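Local coordinates for protein tRNA uridine(34) acetyltransferase (Methanocaldococcus infernus, PDB 6IA8) that forms 5-carboxymethyluridine at the wobble uridine (position 34) of tRNA from acetyl-CoA by radical S-adenosylmethionine chemistry, at residues E406-V414 against Y469-I480; L419-P428 against T440-F449. All coordinates share one frame; numbering follows the deposited sequence.

Interaction 1. Residues E406-V414 against Y469-I480. With SO4 (sulfate ion), chain D.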
# COMPACT_ATOMS: atom_id res chain seq x y z
N GLU A 406 -15.80 3.72 -6.31
CA GLU A 406 -14.54 4.37 -5.98
C GLU A 406 -14.40 5.57 -6.89
O GLU A 406 -14.66 5.45 -8.09
CB GLU A 406 -13.35 3.44 -6.17
CG GLU A 406 -13.37 2.19 -5.33
CD GLU A 406 -12.99 2.40 -3.86
OE1 GLU A 406 -12.60 3.52 -3.44
OE2 GLU A 406 -13.03 1.39 -3.10
N ILE A 407 -14.08 6.73 -6.31
CA ILE A 407 -13.80 7.96 -7.03
C ILE A 407 -12.32 8.29 -6.81
O ILE A 407 -11.88 8.49 -5.67
CB ILE A 407 -14.70 9.11 -6.55
CG1 ILE A 407 -16.18 8.76 -6.79
CG2 ILE A 407 -14.29 10.41 -7.28
CD1 ILE A 407 -16.94 8.42 -5.59
N PHE A 408 -11.56 8.31 -7.87
CA PHE A 408 -10.13 8.59 -7.80
C PHE A 408 -9.92 10.00 -8.33
O PHE A 408 -10.10 10.25 -9.53
CB PHE A 408 -9.33 7.59 -8.62
CG PHE A 408 -7.82 7.79 -8.55
CD1 PHE A 408 -7.12 7.37 -7.44
CD2 PHE A 408 -7.13 8.38 -9.58
CE1 PHE A 408 -5.73 7.50 -7.36
CE2 PHE A 408 -5.75 8.52 -9.53
CZ PHE A 408 -5.04 8.09 -8.41
N LEU A 409 -9.67 10.93 -7.41
CA LEU A 409 -9.44 12.34 -7.74
C LEU A 409 -7.94 12.60 -7.75
O LEU A 409 -7.23 12.14 -6.87
CB LEU A 409 -10.09 13.24 -6.69
CG LEU A 409 -11.60 13.17 -6.52
CD1 LEU A 409 -12.01 14.08 -5.34
CD2 LEU A 409 -12.35 13.60 -7.81
N SER A 410 -7.47 13.39 -8.71
CA SER A 410 -6.04 13.66 -8.77
C SER A 410 -5.77 15.04 -9.35
O SER A 410 -6.59 15.60 -10.08
CB SER A 410 -5.32 12.57 -9.59
OG SER A 410 -5.81 12.57 -10.91
N PHE A 411 -4.64 15.61 -8.95
CA PHE A 411 -4.06 16.75 -9.64
C PHE A 411 -2.95 16.21 -10.52
O PHE A 411 -2.09 15.46 -10.05
CB PHE A 411 -3.53 17.81 -8.67
CG PHE A 411 -4.59 18.76 -8.22
CD1 PHE A 411 -5.03 19.77 -9.09
CD2 PHE A 411 -5.18 18.62 -6.99
CE1 PHE A 411 -6.05 20.64 -8.70
CE2 PHE A 411 -6.20 19.50 -6.59
CZ PHE A 411 -6.64 20.50 -7.44
N GLU A 412 -2.94 16.62 -11.79
CA GLU A 412 -2.07 16.01 -12.78
C GLU A 412 -1.76 17.03 -13.85
O GLU A 412 -2.65 17.78 -14.25
CB GLU A 412 -2.76 14.79 -13.41
CG GLU A 412 -2.01 14.13 -14.54
CD GLU A 412 -2.83 13.04 -15.22
OE1 GLU A 412 -3.70 12.44 -14.55
OE2 GLU A 412 -2.60 12.79 -16.42
N ASP A 413 -0.49 17.08 -14.27
CA ASP A 413 -0.08 17.75 -15.51
C ASP A 413 -0.55 16.84 -16.63
O ASP A 413 0.04 15.79 -16.89
CB ASP A 413 1.44 17.94 -15.50
CG ASP A 413 1.98 18.42 -16.83
OD1 ASP A 413 1.23 18.42 -17.84
OD2 ASP A 413 3.17 18.82 -16.87
N VAL A 414 -1.63 17.24 -17.32
CA VAL A 414 -2.25 16.34 -18.29
C VAL A 414 -1.57 16.42 -19.64
O VAL A 414 -1.87 15.60 -20.51
CB VAL A 414 -3.75 16.63 -18.48
CG1 VAL A 414 -4.49 16.51 -17.18
CG2 VAL A 414 -3.94 18.03 -19.09
N TYR A 469 -2.79 21.63 -2.73
CA TYR A 469 -3.37 20.53 -3.49
C TYR A 469 -4.19 19.62 -2.59
O TYR A 469 -5.29 19.19 -2.97
CB TYR A 469 -2.27 19.75 -4.21
CG TYR A 469 -1.68 20.49 -5.38
CD1 TYR A 469 -2.47 20.82 -6.48
CD2 TYR A 469 -0.35 20.85 -5.39
CE1 TYR A 469 -1.95 21.51 -7.55
CE2 TYR A 469 0.20 21.55 -6.48
CZ TYR A 469 -0.61 21.87 -7.55
OH TYR A 469 -0.07 22.54 -8.62
N GLY A 470 -3.68 19.34 -1.39
CA GLY A 470 -4.40 18.49 -0.46
C GLY A 470 -5.73 19.10 -0.06
O GLY A 470 -6.78 18.46 -0.13
N ARG A 471 -5.70 20.38 0.30
CA ARG A 471 -6.93 21.05 0.69
C ARG A 471 -7.92 21.12 -0.46
O ARG A 471 -9.13 21.00 -0.25
CB ARG A 471 -6.62 22.45 1.20
CG ARG A 471 -6.13 22.45 2.63
CD ARG A 471 -5.47 23.78 2.98
NE ARG A 471 -4.18 23.91 2.32
CZ ARG A 471 -3.38 24.97 2.42
NH1 ARG A 471 -3.74 26.00 3.17
NH2 ARG A 471 -2.22 24.99 1.78
N MET A 472 -7.44 21.35 -1.69
CA MET A 472 -8.34 21.41 -2.84
C MET A 472 -8.95 20.03 -3.13
O MET A 472 -10.13 19.93 -3.48
CB MET A 472 -7.59 21.94 -4.06
CG MET A 472 -7.31 23.42 -4.02
SD MET A 472 -6.71 24.06 -5.61
CE MET A 472 -4.99 23.56 -5.56
N LEU A 473 -8.18 18.96 -3.00
CA LEU A 473 -8.77 17.64 -3.20
C LEU A 473 -9.82 17.34 -2.14
O LEU A 473 -10.87 16.76 -2.44
CB LEU A 473 -7.68 16.57 -3.20
CG LEU A 473 -6.76 16.52 -4.43
CD1 LEU A 473 -5.58 15.61 -4.22
CD2 LEU A 473 -7.58 16.08 -5.65
N MET A 474 -9.56 17.71 -0.88
CA MET A 474 -10.55 17.49 0.17
C MET A 474 -11.82 18.28 -0.10
O MET A 474 -12.94 17.77 0.07
CB MET A 474 -9.97 17.85 1.53
CG MET A 474 -8.86 16.90 1.98
SD MET A 474 -9.51 15.22 2.37
CE MET A 474 -10.46 15.65 3.82
N LYS A 475 -11.67 19.54 -0.52
CA LYS A 475 -12.86 20.35 -0.80
C LYS A 475 -13.68 19.69 -1.92
O LYS A 475 -14.92 19.64 -1.86
CB LYS A 475 -12.44 21.77 -1.18
CG LYS A 475 -13.60 22.77 -1.15
N GLU A 476 -13.00 19.21 -2.96
CA GLU A 476 -13.72 18.59 -4.06
C GLU A 476 -14.37 17.28 -3.62
O GLU A 476 -15.50 16.96 -4.00
CB GLU A 476 -12.79 18.33 -5.23
CG GLU A 476 -13.45 17.67 -6.43
CD GLU A 476 -14.36 18.59 -7.19
OE1 GLU A 476 -15.05 18.10 -8.10
OE2 GLU A 476 -14.41 19.80 -6.89
N ALA A 477 -13.69 16.54 -2.75
CA ALA A 477 -14.30 15.32 -2.23
C ALA A 477 -15.56 15.62 -1.43
O ALA A 477 -16.59 14.93 -1.55
CB ALA A 477 -13.29 14.56 -1.36
N GLU A 478 -15.50 16.65 -0.58
CA GLU A 478 -16.66 17.04 0.20
C GLU A 478 -17.80 17.49 -0.71
O GLU A 478 -18.97 17.14 -0.46
CB GLU A 478 -16.28 18.16 1.17
CG GLU A 478 -15.28 17.66 2.25
CD GLU A 478 -14.68 18.79 3.05
OE1 GLU A 478 -15.09 19.95 2.88
OE2 GLU A 478 -13.78 18.51 3.84
N ARG A 479 -17.49 18.27 -1.75
CA ARG A 479 -18.53 18.72 -2.68
C ARG A 479 -19.19 17.53 -3.38
O ARG A 479 -20.42 17.45 -3.49
CB ARG A 479 -17.94 19.67 -3.72
CG ARG A 479 -18.96 20.29 -4.65
CD ARG A 479 -18.32 20.95 -5.85
NE ARG A 479 -17.77 19.98 -6.79
CZ ARG A 479 -18.49 19.29 -7.66
NH1 ARG A 479 -19.81 19.45 -7.71
NH2 ARG A 479 -17.91 18.43 -8.48
N ILE A 480 -18.37 16.59 -3.86
CA ILE A 480 -18.92 15.43 -4.56
C ILE A 480 -19.80 14.63 -3.61
O ILE A 480 -20.91 14.23 -3.97
CB ILE A 480 -17.79 14.57 -5.15
CG1 ILE A 480 -17.11 15.33 -6.29
CG2 ILE A 480 -18.33 13.22 -5.60
CD1 ILE A 480 -15.89 14.62 -6.87
S SO4 D . -1.88 21.24 1.16
O1 SO4 D . -3.22 21.70 0.76
O2 SO4 D . -0.98 22.42 0.96
O3 SO4 D . -1.91 20.80 2.55
O4 SO4 D . -1.44 20.16 0.26
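L409 and F411 of strand 406-413 pack their side chains against helix 469-480, which lies across one face of the mixed sheet of the GNAT acetyltransferase fold. The aliphatic part centres on L409, whose two methyls reach successive turns of the helix: CD1 rests near the backbone N of A477 and CG of E476, while CD2 meets CD1 of I480 tip to tip at 3.8 Å. F411 makes the aromatic part. One ring face takes Y469, whose CD1 stands 3.4 Å from F411 CG with the two planes 57° apart; L473 CG comes to the ring edge. M472 lays its CB against F411 CE2 at 3.8 Å; its sulfur lies obliquely beside the ring, a Met-aromatic contact, and the bend at chi3 (-79°) folds CE back to 4.0 Å from F411 CZ. At the helix start, Y469, G470 and R471 belong to the acetyl-CoA site assigned by similarity. A sulfate, probably from the crystallisation liquor, sits there, consistent with a place for a CoA phosphate. G470, lacking a side chain, lets the anion reach its N, which donates to O4; R471 grips O1 twice, through N at 2.8 Å and through NE at 2.9 Å.

Interaction 2. Residues L419-P428 against T440-F449. With SO4 (sulfate ion), chain E.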
# COMPACT_ATOMS: atom_id res chain seq x y z
N LEU A 419 1.73 13.07 -12.11
CA LEU A 419 0.75 13.01 -11.03
C LEU A 419 1.33 13.72 -9.82
O LEU A 419 2.44 13.38 -9.38
CB LEU A 419 0.42 11.55 -10.70
CG LEU A 419 -0.49 11.30 -9.50
CD1 LEU A 419 -1.88 11.79 -9.74
CD2 LEU A 419 -0.47 9.79 -9.16
N ILE A 420 0.58 14.68 -9.29
CA ILE A 420 1.03 15.53 -8.20
C ILE A 420 0.42 15.13 -6.86
O ILE A 420 1.07 15.27 -5.82
CB ILE A 420 0.70 17.01 -8.53
CG1 ILE A 420 1.58 17.46 -9.71
CG2 ILE A 420 0.92 17.86 -7.33
CD1 ILE A 420 1.02 18.68 -10.44
N ALA A 421 -0.84 14.70 -6.87
CA ALA A 421 -1.57 14.39 -5.65
C ALA A 421 -2.82 13.62 -6.03
O ALA A 421 -3.33 13.75 -7.15
CB ALA A 421 -1.97 15.66 -4.90
N PHE A 422 -3.33 12.83 -5.09
CA PHE A 422 -4.53 12.06 -5.37
C PHE A 422 -5.30 11.81 -4.08
O PHE A 422 -4.74 11.87 -2.97
CB PHE A 422 -4.19 10.75 -6.12
CG PHE A 422 -3.46 9.75 -5.31
CD1 PHE A 422 -2.09 9.69 -5.36
CD2 PHE A 422 -4.15 8.81 -4.55
CE1 PHE A 422 -1.38 8.75 -4.63
CE2 PHE A 422 -3.44 7.86 -3.79
CZ PHE A 422 -2.06 7.84 -3.83
N LEU A 423 -6.59 11.52 -4.24
CA LEU A 423 -7.48 11.23 -3.13
C LEU A 423 -8.39 10.09 -3.56
O LEU A 423 -8.93 10.10 -4.69
CB LEU A 423 -8.30 12.46 -2.74
CG LEU A 423 -9.29 12.33 -1.60
CD1 LEU A 423 -9.49 13.71 -0.95
CD2 LEU A 423 -10.63 11.76 -2.03
N ARG A 424 -8.57 9.11 -2.66
CA ARG A 424 -9.43 7.95 -2.88
C ARG A 424 -10.71 8.12 -2.06
O ARG A 424 -10.67 8.12 -0.82
CB ARG A 424 -8.70 6.68 -2.47
CG ARG A 424 -7.45 6.36 -3.25
CD ARG A 424 -6.92 5.00 -2.84
NE ARG A 424 -5.59 4.66 -3.33
CZ ARG A 424 -5.33 4.23 -4.56
NH1 ARG A 424 -6.29 4.18 -5.46
NH2 ARG A 424 -4.09 3.92 -4.91
N LEU A 425 -11.82 8.36 -2.75
CA LEU A 425 -13.12 8.56 -2.14
C LEU A 425 -14.02 7.37 -2.48
O LEU A 425 -14.03 6.90 -3.62
CB LEU A 425 -13.76 9.84 -2.66
CG LEU A 425 -15.07 10.32 -2.03
CD1 LEU A 425 -14.83 10.79 -0.61
CD2 LEU A 425 -15.64 11.48 -2.88
N ARG A 426 -14.77 6.87 -1.50
CA ARG A 426 -15.58 5.68 -1.73
C ARG A 426 -17.01 5.87 -1.22
O ARG A 426 -17.22 6.37 -0.11
CB ARG A 426 -14.94 4.45 -1.05
CG ARG A 426 -15.83 3.19 -1.14
CD ARG A 426 -15.13 1.92 -0.55
NE ARG A 426 -16.03 0.77 -0.56
CZ ARG A 426 -16.26 0.01 -1.61
NH1 ARG A 426 -15.58 0.23 -2.72
NH2 ARG A 426 -17.12 -1.00 -1.55
N ASP A 427 -17.97 5.45 -2.05
CA ASP A 427 -19.36 5.29 -1.64
C ASP A 427 -19.49 3.85 -1.20
O ASP A 427 -19.46 2.96 -2.06
CB ASP A 427 -20.30 5.58 -2.80
CG ASP A 427 -21.74 5.59 -2.39
OD1 ASP A 427 -22.06 5.41 -1.18
OD2 ASP A 427 -22.56 5.79 -3.30
N PRO A 428 -19.61 3.56 0.08
CA PRO A 428 -19.47 2.18 0.53
C PRO A 428 -20.67 1.30 0.18
O PRO A 428 -21.77 1.74 -0.17
CB PRO A 428 -19.30 2.31 2.04
CG PRO A 428 -19.96 3.62 2.39
CD PRO A 428 -19.78 4.52 1.19
N THR A 440 -22.89 8.10 4.59
CA THR A 440 -21.48 8.36 4.83
C THR A 440 -20.66 8.12 3.57
O THR A 440 -20.85 7.11 2.89
CB THR A 440 -20.95 7.45 5.93
OG1 THR A 440 -21.67 7.69 7.13
CG2 THR A 440 -19.45 7.71 6.18
N MET A 441 -19.74 9.04 3.29
CA MET A 441 -18.71 8.85 2.27
C MET A 441 -17.36 8.67 2.96
O MET A 441 -17.10 9.27 4.00
CB MET A 441 -18.65 10.04 1.32
CG MET A 441 -18.25 9.69 -0.11
SD MET A 441 -19.71 9.31 -1.16
CE MET A 441 -18.85 8.98 -2.68
N LEU A 442 -16.48 7.85 2.37
CA LEU A 442 -15.19 7.54 2.97
C LEU A 442 -14.03 8.11 2.15
O LEU A 442 -13.92 7.83 0.95
CB LEU A 442 -15.00 6.03 3.11
CG LEU A 442 -16.12 5.23 3.80
CD1 LEU A 442 -15.80 3.74 3.69
CD2 LEU A 442 -16.22 5.64 5.25
N VAL A 443 -13.15 8.86 2.81
CA VAL A 443 -11.86 9.24 2.24
C VAL A 443 -10.86 8.20 2.70
O VAL A 443 -10.40 8.23 3.84
CB VAL A 443 -11.44 10.65 2.65
CG1 VAL A 443 -10.06 10.91 2.12
CG2 VAL A 443 -12.45 11.67 2.11
N ARG A 444 -10.54 7.25 1.83
CA ARG A 444 -9.63 6.16 2.18
C ARG A 444 -8.17 6.56 2.10
O ARG A 444 -7.33 5.94 2.76
CB ARG A 444 -9.89 4.96 1.28
CG ARG A 444 -11.38 4.53 1.28
CD ARG A 444 -11.56 3.12 0.70
NE ARG A 444 -11.25 3.06 -0.71
CZ ARG A 444 -10.12 2.60 -1.23
NH1 ARG A 444 -9.96 2.65 -2.55
NH2 ARG A 444 -9.19 2.05 -0.46
N GLN A 445 -7.85 7.58 1.32
CA GLN A 445 -6.46 8.02 1.23
C GLN A 445 -6.43 9.42 0.66
O GLN A 445 -7.22 9.75 -0.22
CB GLN A 445 -5.66 7.10 0.30
CG GLN A 445 -4.19 7.52 0.10
CD GLN A 445 -3.33 6.42 -0.49
OE1 GLN A 445 -3.83 5.55 -1.22
NE2 GLN A 445 -2.03 6.42 -0.14
N LEU A 446 -5.51 10.24 1.16
CA LEU A 446 -5.13 11.52 0.57
C LEU A 446 -3.61 11.51 0.53
O LEU A 446 -2.97 11.33 1.57
CB LEU A 446 -5.60 12.71 1.39
CG LEU A 446 -5.00 14.06 0.98
CD1 LEU A 446 -5.39 14.46 -0.44
CD2 LEU A 446 -5.44 15.14 1.98
N HIS A 447 -3.03 11.70 -0.65
CA HIS A 447 -1.58 11.71 -0.77
C HIS A 447 -1.14 12.85 -1.66
O HIS A 447 -1.57 12.94 -2.81
CB HIS A 447 -1.08 10.39 -1.34
CG HIS A 447 0.40 10.19 -1.19
ND1 HIS A 447 0.95 9.61 -0.08
CD2 HIS A 447 1.44 10.55 -1.99
CE1 HIS A 447 2.27 9.59 -0.20
NE2 HIS A 447 2.59 10.15 -1.35
N VAL A 448 -0.35 13.76 -1.11
CA VAL A 448 0.28 14.84 -1.87
C VAL A 448 1.77 14.53 -1.92
O VAL A 448 2.42 14.42 -0.88
CB VAL A 448 0.04 16.21 -1.21
CG1 VAL A 448 0.79 17.33 -1.99
CG2 VAL A 448 -1.42 16.49 -1.07
N PHE A 449 2.31 14.34 -3.13
CA PHE A 449 3.71 13.93 -3.27
C PHE A 449 4.63 15.08 -2.85
O PHE A 449 4.51 16.19 -3.38
CB PHE A 449 4.01 13.48 -4.70
CG PHE A 449 3.42 12.12 -5.02
CD1 PHE A 449 4.04 10.97 -4.57
CD2 PHE A 449 2.25 12.01 -5.75
CE1 PHE A 449 3.51 9.73 -4.83
CE2 PHE A 449 1.70 10.75 -6.02
CZ PHE A 449 2.32 9.61 -5.55
S SO4 E . 6.21 10.66 -0.95
O1 SO4 E . 4.85 11.09 -1.18
O2 SO4 E . 7.12 11.73 -1.31
O3 SO4 E . 6.38 10.32 0.46
O4 SO4 E . 6.47 9.47 -1.76
O HOH W 1 -2.40 3.65 -2.42
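F422 and H447 face each other as a hydrogen-bonded pair in the antiparallel hairpin of strands 419-427 and 440-448 of the GNAT sheet. With chi1 69°, F422 CG sits between backbone N and carbonyl carbon, bringing the ring toward the partner strand. Over one ring face, toward the rim, H447 CB makes a CH-pi contact, 4.0 Å from the centroid; F449 CZ and Q445 OE1 come to the edge. Long Q445 lies extended alongside R424, its OE1 accepting from R424 NE at 2.9 Å; a water joins the same OE1 to R424 NH2, and W329 O holds R424 NH1. A classic beta bulge sets R444 and Q445 opposite R424, so the pairing slips by one. R444 lays a guanidinium face over R424 CB, and its polar end pairs with D283 and E406. On the other sheet face the bumps are aliphatic: L425 CD1 slots between M441 CG at 3.6 Å and V443 CG2 at 3.7 Å, and L423 leans on V443 and L446. Q445 to V448 belong to the acetyl-CoA site assigned by similarity. Strand 404-413 flanks the hairpin beyond 419-427 and strand 489-492 beyond 440-448, while I371 of helix 371-374 packs on L419, F422 and F449.

Overall arrangement
Interactions 1 and 2 have centres about 7 Å apart and share the mixed sheet of the acetyltransferase domain. Along the chain come strand 404-413, the two strands of interaction 2, and then helix 469-484, which returns to cover the sheet. Strands 404-413 and 418-427 are sheet neighbours, joined by backbone hydrogen bonds such as L423 N to L409 O (2.8 Å). The helix spans both contacts, because L473 also touches A421 and L446. Strand 440-448 and the start of the helix thereby bring together two of the segments assigned to the acetyl-CoA site by similarity, with V448 close to G470; GNAT enzymes generally bind acetyl-CoA between this central strand and the N-terminus of the following helix.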